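Local coordinates for protein acyl-coa oxidase (Arabidopsis thaliana, PDB 1W07) that catalyses the FAD-dependent desaturation of medium- and long-chain acyl-CoAs to 2-trans-enoyl-CoAs in peroxisomal beta-oxidation, passing the electrons to oxygen to give hydrogen peroxide, at residues B[15-24]-B[543-552]; B[494-502]-B[515-523]. The protein carries 1 engineered substitution. All blocks are in the same frame, centred on the assembly; numbering follows the deposited sequence.

Contact 1 (B[15-24]-B[543-552])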
loop_
_atom_site.group_PDB
_atom_site.type_symbol
_atom_site.label_atom_id
_atom_site.label_comp_id
_atom_site.label_asym_id
_atom_site.label_seq_id
_atom_site.Cartn_x
_atom_site.Cartn_y
_atom_site.Cartn_z
ATOM N N GLU B 15 -11.249 -20.714 -22.619
ATOM C CA GLU B 15 -10.700 -21.672 -23.575
ATOM C C GLU B 15 -10.123 -22.876 -22.838
ATOM O O GLU B 15 -9.228 -23.554 -23.332
ATOM C CB GLU B 15 -9.617 -21.001 -24.430
ATOM C CG GLU B 15 -10.159 -19.806 -25.204
ATOM C CD GLU B 15 -9.078 -19.007 -25.880
ATOM O OE1 GLU B 15 -7.977 -18.882 -25.296
ATOM O OE2 GLU B 15 -9.337 -18.472 -26.980
ATOM N N PHE B 16 -10.645 -23.135 -21.645
ATOM C CA PHE B 16 -10.194 -24.270 -20.839
ATOM C C PHE B 16 -11.338 -24.590 -19.871
ATOM O O PHE B 16 -12.165 -23.716 -19.600
ATOM C CB PHE B 16 -8.908 -23.896 -20.086
ATOM C CG PHE B 16 -9.126 -22.920 -18.970
ATOM C CD1 PHE B 16 -9.219 -23.362 -17.654
ATOM C CD2 PHE B 16 -9.286 -21.558 -19.232
ATOM C CE1 PHE B 16 -9.472 -22.464 -16.608
ATOM C CE2 PHE B 16 -9.537 -20.654 -18.194
ATOM C CZ PHE B 16 -9.630 -21.113 -16.882
ATOM N N ASP B 17 -11.411 -25.831 -19.379
ATOM C CA ASP B 17 -12.484 -26.206 -18.455
ATOM C C ASP B 17 -12.110 -25.824 -17.033
ATOM O O ASP B 17 -11.197 -26.401 -16.436
ATOM C CB ASP B 17 -12.796 -27.704 -18.532
ATOM C CG ASP B 17 -13.611 -28.080 -19.781
ATOM O OD1 ASP B 17 -14.484 -27.289 -20.182
ATOM O OD2 ASP B 17 -13.394 -29.172 -20.333
ATOM N N VAL B 18 -12.831 -24.834 -16.509
ATOM C CA VAL B 18 -12.600 -24.301 -15.175
ATOM C C VAL B 18 -12.659 -25.336 -14.061
ATOM O O VAL B 18 -11.878 -25.261 -13.116
ATOM C CB VAL B 18 -13.602 -23.136 -14.857
ATOM C CG1 VAL B 18 -15.049 -23.652 -14.895
ATOM C CG2 VAL B 18 -13.261 -22.500 -13.491
ATOM N N GLU B 19 -13.574 -26.294 -14.163
ATOM C CA GLU B 19 -13.698 -27.300 -13.125
ATOM C C GLU B 19 -12.399 -28.081 -12.917
ATOM O O GLU B 19 -12.072 -28.456 -11.785
ATOM C CB GLU B 19 -14.874 -28.245 -13.424
ATOM C CG GLU B 19 -16.252 -27.549 -13.362
ATOM C CD GLU B 19 -16.496 -26.758 -12.061
ATOM O OE1 GLU B 19 -16.410 -27.344 -10.960
ATOM O OE2 GLU B 19 -16.789 -25.545 -12.134
ATOM N N ASP B 20 -11.644 -28.299 -13.990
ATOM C CA ASP B 20 -10.359 -29.009 -13.913
ATOM C C ASP B 20 -9.281 -28.093 -13.340
ATOM O O ASP B 20 -8.404 -28.540 -12.596
ATOM C CB ASP B 20 -9.930 -29.490 -15.298
ATOM C CG ASP B 20 -10.776 -30.651 -15.793
ATOM O OD1 ASP B 20 -10.667 -31.743 -15.198
ATOM O OD2 ASP B 20 -11.553 -30.464 -16.751
ATOM N N MET B 21 -9.337 -26.809 -13.684
ATOM C CA MET B 21 -8.370 -25.857 -13.145
ATOM C C MET B 21 -8.570 -25.730 -11.636
ATOM O O MET B 21 -7.620 -25.465 -10.905
ATOM C CB MET B 21 -8.537 -24.482 -13.791
ATOM C CG MET B 21 -7.423 -23.507 -13.423
ATOM S SD MET B 21 -5.802 -24.080 -13.973
ATOM C CE MET B 21 -5.696 -23.302 -15.593
ATOM N N LYS B 22 -9.810 -25.899 -11.171
ATOM C CA LYS B 22 -10.109 -25.805 -9.735
ATOM C C LYS B 22 -9.331 -26.858 -8.964
ATOM O O LYS B 22 -8.874 -26.612 -7.850
ATOM C CB LYS B 22 -11.607 -26.003 -9.461
ATOM C CG LYS B 22 -12.481 -24.814 -9.860
ATOM C CD LYS B 22 -13.952 -25.048 -9.506
ATOM C CE LYS B 22 -14.770 -23.783 -9.757
ATOM N NZ LYS B 22 -16.215 -23.986 -9.462
ATOM N N ILE B 23 -9.195 -28.044 -9.554
ATOM C CA ILE B 23 -8.459 -29.139 -8.916
ATOM C C ILE B 23 -6.968 -28.810 -8.849
ATOM O O ILE B 23 -6.289 -29.146 -7.881
ATOM C CB ILE B 23 -8.640 -30.451 -9.696
ATOM C CG1 ILE B 23 -10.136 -30.786 -9.796
ATOM C CG2 ILE B 23 -7.847 -31.576 -9.022
ATOM C CD1 ILE B 23 -10.825 -30.898 -8.453
ATOM N N VAL B 24 -6.460 -28.164 -9.892
ATOM C CA VAL B 24 -5.057 -27.775 -9.935
ATOM C C VAL B 24 -4.756 -26.825 -8.770
ATOM O O VAL B 24 -3.767 -26.991 -8.056
ATOM C CB VAL B 24 -4.715 -27.038 -11.259
ATOM C CG1 VAL B 24 -3.285 -26.521 -11.213
ATOM C CG2 VAL B 24 -4.916 -27.965 -12.455
ATOM N N ILE B 543 -0.863 -32.678 -16.290
ATOM C CA ILE B 543 -1.997 -31.898 -15.804
ATOM C C ILE B 543 -3.183 -32.048 -16.756
ATOM O O ILE B 543 -3.178 -31.510 -17.861
ATOM C CB ILE B 543 -1.618 -30.403 -15.683
ATOM C CG1 ILE B 543 -0.299 -30.266 -14.914
ATOM C CG2 ILE B 543 -2.712 -29.644 -14.944
ATOM C CD1 ILE B 543 0.380 -28.937 -15.121
ATOM N N GLY B 544 -4.202 -32.779 -16.319
ATOM C CA GLY B 544 -5.367 -33.000 -17.159
ATOM C C GLY B 544 -6.320 -31.824 -17.269
ATOM O O GLY B 544 -6.291 -30.909 -16.448
ATOM N N GLY B 545 -7.164 -31.854 -18.297
ATOM C CA GLY B 545 -8.127 -30.791 -18.497
ATOM C C GLY B 545 -7.974 -30.073 -19.821
ATOM O O GLY B 545 -6.881 -29.622 -20.169
ATOM N N LYS B 546 -9.066 -29.962 -20.572
ATOM C CA LYS B 546 -9.008 -29.261 -21.844
ATOM C C LYS B 546 -8.470 -27.844 -21.679
ATOM O O LYS B 546 -9.067 -27.024 -20.970
ATOM C CB LYS B 546 -10.394 -29.182 -22.490
ATOM C CG LYS B 546 -10.960 -30.493 -22.980
ATOM C CD LYS B 546 -12.149 -30.238 -23.894
ATOM C CE LYS B 546 -12.744 -31.530 -24.425
ATOM N NZ LYS B 546 -13.441 -32.285 -23.354
ATOM N N GLY B 547 -7.345 -27.579 -22.341
ATOM C CA GLY B 547 -6.723 -26.270 -22.314
ATOM C C GLY B 547 -6.137 -25.792 -21.004
ATOM O O GLY B 547 -5.654 -24.667 -20.910
ATOM N N VAL B 548 -6.176 -26.642 -19.992
ATOM C CA VAL B 548 -5.660 -26.295 -18.675
ATOM C C VAL B 548 -4.157 -25.994 -18.704
ATOM O O VAL B 548 -3.724 -24.882 -18.371
ATOM C CB VAL B 548 -5.949 -27.447 -17.672
ATOM C CG1 VAL B 548 -5.310 -27.177 -16.315
ATOM C CG2 VAL B 548 -7.456 -27.605 -17.517
ATOM N N LYS B 549 -3.360 -26.975 -19.123
ATOM C CA LYS B 549 -1.918 -26.777 -19.155
ATOM C C LYS B 549 -1.532 -25.582 -20.023
ATOM O O LYS B 549 -0.588 -24.866 -19.708
ATOM C CB LYS B 549 -1.203 -28.046 -19.642
ATOM C CG LYS B 549 0.312 -27.862 -19.777
ATOM C CD LYS B 549 1.058 -29.151 -20.110
ATOM C CE LYS B 549 1.246 -30.022 -18.882
ATOM N NZ LYS B 549 2.226 -31.114 -19.139
ATOM N N LYS B 550 -2.273 -25.367 -21.103
ATOM C CA LYS B 550 -1.999 -24.254 -21.999
ATOM C C LYS B 550 -2.133 -22.910 -21.277
ATOM O O LYS B 550 -1.298 -22.008 -21.448
ATOM C CB LYS B 550 -2.960 -24.308 -23.185
ATOM C CG LYS B 550 -2.886 -23.115 -24.113
ATOM C CD LYS B 550 -1.556 -23.046 -24.850
ATOM C CE LYS B 550 -1.495 -21.815 -25.736
ATOM N NZ LYS B 550 -2.693 -21.751 -26.614
ATOM N N GLN B 551 -3.185 -22.765 -20.480
ATOM C CA GLN B 551 -3.365 -21.519 -19.749
ATOM C C GLN B 551 -2.294 -21.359 -18.672
ATOM O O GLN B 551 -1.835 -20.254 -18.431
ATOM C CB GLN B 551 -4.770 -21.448 -19.147
ATOM C CG GLN B 551 -5.851 -21.281 -20.200
ATOM C CD GLN B 551 -5.526 -20.164 -21.168
ATOM O OE1 GLN B 551 -5.304 -19.022 -20.763
ATOM N NE2 GLN B 551 -5.486 -20.486 -22.458
ATOM N N LEU B 552 -1.889 -22.452 -18.030
ATOM C CA LEU B 552 -0.837 -22.375 -17.018
ATOM C C LEU B 552 0.475 -21.966 -17.696
ATOM O O LEU B 552 1.301 -21.249 -17.120
ATOM C CB LEU B 552 -0.666 -23.724 -16.312
ATOM C CG LEU B 552 -1.849 -24.141 -15.432
ATOM C CD1 LEU B 552 -1.594 -25.521 -14.837
ATOM C CD2 LEU B 552 -2.046 -23.102 -14.331
HETATM O O HOH W 1 -6.529 -23.000 -23.485
HETATM O O HOH W 2 -4.618 -18.980 -24.891
HETATM O O HOH W 3 -11.605 -31.069 -19.366
HETATM O O HOH W 4 -15.420 -30.459 -21.662
#
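Met21 of helix 18-26 lies against Val548, Gln551 and Leu552 at the start of helix 548-566. Its CB sends CG anti to the backbone N (chi1 -171°), and two further bends bring its end onto the other helix. Met21 SD lies 3.9 Å from Val548 CG1. Met21 CE is 3.9 Å from Leu552 CD2 and also meets the Val548 carbonyl O and Gln551 CB. Tyr342 of helix 328-363 touches this side chain too; a serine here would probably open a gap beside Val548 and Leu552. Val24 meets Val548 tip to tip, and Val24 CG2 touches Ile543 CG2 at 3.7 Å. The contact joins the N-terminal acyl-CoA oxidase region to the C-terminal one where two helices begin, their axes 61° apart. Ahead of the helices Asp17 N donates to Lys546 O at 3.1 Å, and Phe16 CA makes a CH···O contact with the same oxygen. A CB on Gly545 would run into Asp20 CB and one on Gly547 into Glu15 O; positive phi at both also points to glycine. Phe16 CD2 lies 3.6 Å from Gln551 CG, the side chains crossing at about a right angle with ring and amide planes 21° apart. On the water-lined side Asp17 OD2 is 4.3 Å from Lys546 NZ, with one water bridging the two, while another joins Asp17 and Asp20 to Lys546 N.

Contact 2 (B[494-502]-B[515-523])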
loop_
_atom_site.group_PDB
_atom_site.type_symbol
_atom_site.label_atom_id
_atom_site.label_comp_id
_atom_site.label_asym_id
_atom_site.label_seq_id
_atom_site.Cartn_x
_atom_site.Cartn_y
_atom_site.Cartn_z
ATOM N N MET B 494 24.886 -11.123 -10.846
ATOM C CA MET B 494 24.737 -10.167 -9.756
ATOM C C MET B 494 25.471 -10.629 -8.500
ATOM O O MET B 494 26.104 -9.834 -7.821
ATOM C CB MET B 494 23.244 -9.944 -9.442
ATOM C CG MET B 494 22.491 -9.240 -10.567
ATOM S SD MET B 494 20.687 -9.144 -10.364
ATOM C CE MET B 494 20.521 -7.721 -9.312
ATOM N N ALA B 495 25.383 -11.917 -8.198
ATOM C CA ALA B 495 26.039 -12.470 -7.015
ATOM C C ALA B 495 27.564 -12.423 -7.151
ATOM O O ALA B 495 28.266 -12.018 -6.218
ATOM C CB ALA B 495 25.589 -13.891 -6.793
ATOM N N VAL B 496 28.075 -12.837 -8.308
ATOM C CA VAL B 496 29.511 -12.825 -8.543
ATOM C C VAL B 496 30.055 -11.403 -8.464
ATOM O O VAL B 496 31.155 -11.177 -7.975
ATOM C CB VAL B 496 29.854 -13.432 -9.919
ATOM C CG1 VAL B 496 31.334 -13.238 -10.219
ATOM C CG2 VAL B 496 29.502 -14.910 -9.923
ATOM N N THR B 497 29.278 -10.444 -8.945
ATOM C CA THR B 497 29.686 -9.049 -8.903
ATOM C C THR B 497 29.770 -8.569 -7.451
ATOM O O THR B 497 30.719 -7.867 -7.070
ATOM C CB THR B 497 28.698 -8.179 -9.681
ATOM O OG1 THR B 497 28.724 -8.571 -11.056
ATOM C CG2 THR B 497 29.057 -6.713 -9.570
ATOM N N CYS B 498 28.782 -8.950 -6.638
ATOM C CA CYS B 498 28.770 -8.564 -5.231
ATOM C C CYS B 498 29.972 -9.163 -4.500
ATOM O O CYS B 498 30.555 -8.520 -3.636
ATOM C CB CYS B 498 27.471 -9.029 -4.551
ATOM S SG CYS B 498 26.029 -7.964 -4.828
ATOM N N ALA B 499 30.328 -10.392 -4.855
ATOM C CA ALA B 499 31.455 -11.066 -4.225
ATOM C C ALA B 499 32.761 -10.334 -4.551
ATOM O O ALA B 499 33.580 -10.088 -3.666
ATOM C CB ALA B 499 31.530 -12.504 -4.692
ATOM N N LYS B 500 32.947 -9.986 -5.819
ATOM C CA LYS B 500 34.149 -9.277 -6.228
ATOM C C LYS B 500 34.250 -7.924 -5.530
ATOM O O LYS B 500 35.311 -7.554 -5.022
ATOM C CB LYS B 500 34.160 -9.077 -7.744
ATOM C CG LYS B 500 34.296 -10.372 -8.533
ATOM C CD LYS B 500 34.216 -10.151 -10.040
ATOM C CE LYS B 500 34.335 -11.474 -10.787
ATOM N NZ LYS B 500 33.951 -11.364 -12.223
ATOM N N ASN B 501 33.150 -7.180 -5.511
ATOM C CA ASN B 501 33.154 -5.873 -4.868
ATOM C C ASN B 501 33.405 -6.014 -3.372
ATOM O O ASN B 501 33.979 -5.121 -2.755
ATOM C CB ASN B 501 31.838 -5.141 -5.126
ATOM C CG ASN B 501 31.682 -4.757 -6.586
ATOM O OD1 ASN B 501 32.651 -4.346 -7.233
ATOM N ND2 ASN B 501 30.475 -4.876 -7.112
ATOM N N LEU B 502 32.971 -7.135 -2.805
ATOM C CA LEU B 502 33.222 -7.356 -1.384
ATOM C C LEU B 502 34.715 -7.561 -1.168
ATOM O O LEU B 502 35.324 -6.912 -0.303
ATOM C CB LEU B 502 32.495 -8.607 -0.883
ATOM C CG LEU B 502 30.987 -8.607 -0.709
ATOM C CD1 LEU B 502 30.594 -9.919 -0.026
ATOM C CD2 LEU B 502 30.549 -7.411 0.137
ATOM N N LEU B 515 27.659 -2.542 0.899
ATOM C CA LEU B 515 26.920 -3.010 -0.264
ATOM C C LEU B 515 25.592 -3.705 0.051
ATOM O O LEU B 515 25.086 -4.481 -0.768
ATOM C CB LEU B 515 27.812 -3.946 -1.082
ATOM C CG LEU B 515 29.191 -3.403 -1.490
ATOM C CD1 LEU B 515 29.955 -4.485 -2.207
ATOM C CD2 LEU B 515 29.046 -2.196 -2.396
ATOM N N LEU B 516 25.016 -3.422 1.215
ATOM C CA LEU B 516 23.758 -4.057 1.614
ATOM C C LEU B 516 22.681 -4.007 0.547
ATOM O O LEU B 516 22.054 -5.026 0.263
ATOM C CB LEU B 516 23.195 -3.438 2.899
ATOM C CG LEU B 516 23.732 -3.918 4.244
ATOM C CD1 LEU B 516 22.825 -3.407 5.341
ATOM C CD2 LEU B 516 23.785 -5.437 4.296
ATOM N N ALA B 517 22.452 -2.828 -0.033
ATOM C CA ALA B 517 21.424 -2.678 -1.055
ATOM C C ALA B 517 21.701 -3.618 -2.234
ATOM O O ALA B 517 20.801 -4.303 -2.720
ATOM C CB ALA B 517 21.348 -1.195 -1.531
ATOM N N ASP B 518 22.946 -3.668 -2.682
ATOM C CA ASP B 518 23.301 -4.534 -3.806
ATOM C C ASP B 518 23.094 -6.005 -3.470
ATOM O O ASP B 518 22.667 -6.797 -4.317
ATOM C CB ASP B 518 24.768 -4.314 -4.197
ATOM C CG ASP B 518 25.016 -2.958 -4.837
ATOM O OD1 ASP B 518 24.316 -1.984 -4.489
ATOM O OD2 ASP B 518 25.929 -2.856 -5.684
ATOM N N LEU B 519 23.412 -6.369 -2.232
ATOM C CA LEU B 519 23.299 -7.755 -1.803
ATOM C C LEU B 519 21.850 -8.218 -1.767
ATOM O O LEU B 519 21.548 -9.353 -2.138
ATOM C CB LEU B 519 23.967 -7.928 -0.432
ATOM C CG LEU B 519 25.502 -7.785 -0.465
ATOM C CD1 LEU B 519 26.069 -7.562 0.939
ATOM C CD2 LEU B 519 26.090 -9.036 -1.104
ATOM N N VAL B 520 20.956 -7.339 -1.327
ATOM C CA VAL B 520 19.539 -7.655 -1.263
ATOM C C VAL B 520 18.977 -7.849 -2.676
ATOM O O VAL B 520 18.118 -8.717 -2.900
ATOM C CB VAL B 520 18.744 -6.525 -0.559
ATOM C CG1 VAL B 520 17.248 -6.731 -0.772
ATOM C CG2 VAL B 520 19.081 -6.514 0.926
ATOM N N GLU B 521 19.432 -7.040 -3.628
ATOM C CA GLU B 521 18.953 -7.166 -5.005
ATOM C C GLU B 521 19.386 -8.508 -5.606
ATOM O O GLU B 521 18.611 -9.141 -6.328
ATOM C CB GLU B 521 19.478 -6.023 -5.862
ATOM C CG GLU B 521 18.617 -4.778 -5.799
ATOM C CD GLU B 521 19.181 -3.648 -6.626
ATOM O OE1 GLU B 521 19.553 -3.892 -7.793
ATOM O OE2 GLU B 521 19.242 -2.518 -6.115
ATOM N N ALA B 522 20.612 -8.947 -5.309
ATOM C CA ALA B 522 21.116 -10.223 -5.822
ATOM C C ALA B 522 20.347 -11.395 -5.211
ATOM O O ALA B 522 20.073 -12.388 -5.886
ATOM C CB ALA B 522 22.622 -10.373 -5.518
ATOM N N ALA B 523 20.020 -11.277 -3.927
ATOM C CA ALA B 523 19.281 -12.320 -3.228
ATOM C C ALA B 523 17.865 -12.409 -3.799
ATOM O O ALA B 523 17.310 -13.498 -3.947
ATOM C CB ALA B 523 19.248 -12.021 -1.726
HETATM O O HOH W 5 27.847 -4.631 -5.401
#
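Cys498 and Ala522 lie at the tight part of this contact, where their small side chains are consistent with the close approach of two helices. Cys498 has its sulfur anti to its own carbonyl carbon (chi1 -81°), which lays SG against the backbone of the facing helix, 3.6 Å from Asp518 O. Cys498 CB meets Leu519 CD2 at 3.7 Å, and SG also touches Ala522 CB. One turn earlier in helix 480-503, Met494 CB packs on Ala522 CB at 4.0 Å; the chain then bends at its last torsion, chi3 83°, and brings Met494 CE to 3.8 Å from Glu521 O and near Glu521 CB. The two segments form an antiparallel helix pair, their axes 9.2 Å apart at closest and 155° between directions, within the C-terminal helical domain of acyl-CoA oxidases; the connection between them includes the short helix 508-514. Toward it, larger groups fill the interface: Leu515 CD1 touches Asn501 CB at 3.5 Å. Leu502, its CD2 3.8 Å from Leu515 CD1, slides past Leu515 in the opposite direction; Met439 of helix 427-443 also touches Leu502. The polar side is looser. There a water accepts from Asn501 ND2 and donates to Asp518 OD2 at 2.6 Å, while Asn501 OD1 takes a hydrogen bond from Lys504. The second subunit borders this side: Glu521 OE2 is hydrogen-bonded to its His565, and Asp518 OD1 makes a weak hydrogen bond to Asn586 and a long, weak ion pair with Arg590 of that subunit.

From the N terminus, the chain enters contact 1 at 15-24, then passes through the N-terminal helices, the strands of the middle domain and the long helices 278-309, 328-363 and 370-398 before reaching helix 480-503. There contact 2 closes a short hairpin, 494-502 against 515-523, with only 12 residues between. Helix 516-538 leads on to helix 548-566, whose start at 543-552 closes the 518-residue loop of contact 1. Along the chain contact 2 is therefore nested inside that loop, though their centres lie about 40 Å apart and they do not touch. One pins the chain's beginning to the C-terminal region; the other pairs helices 480-503 and 516-538 of that region at the subunit interface.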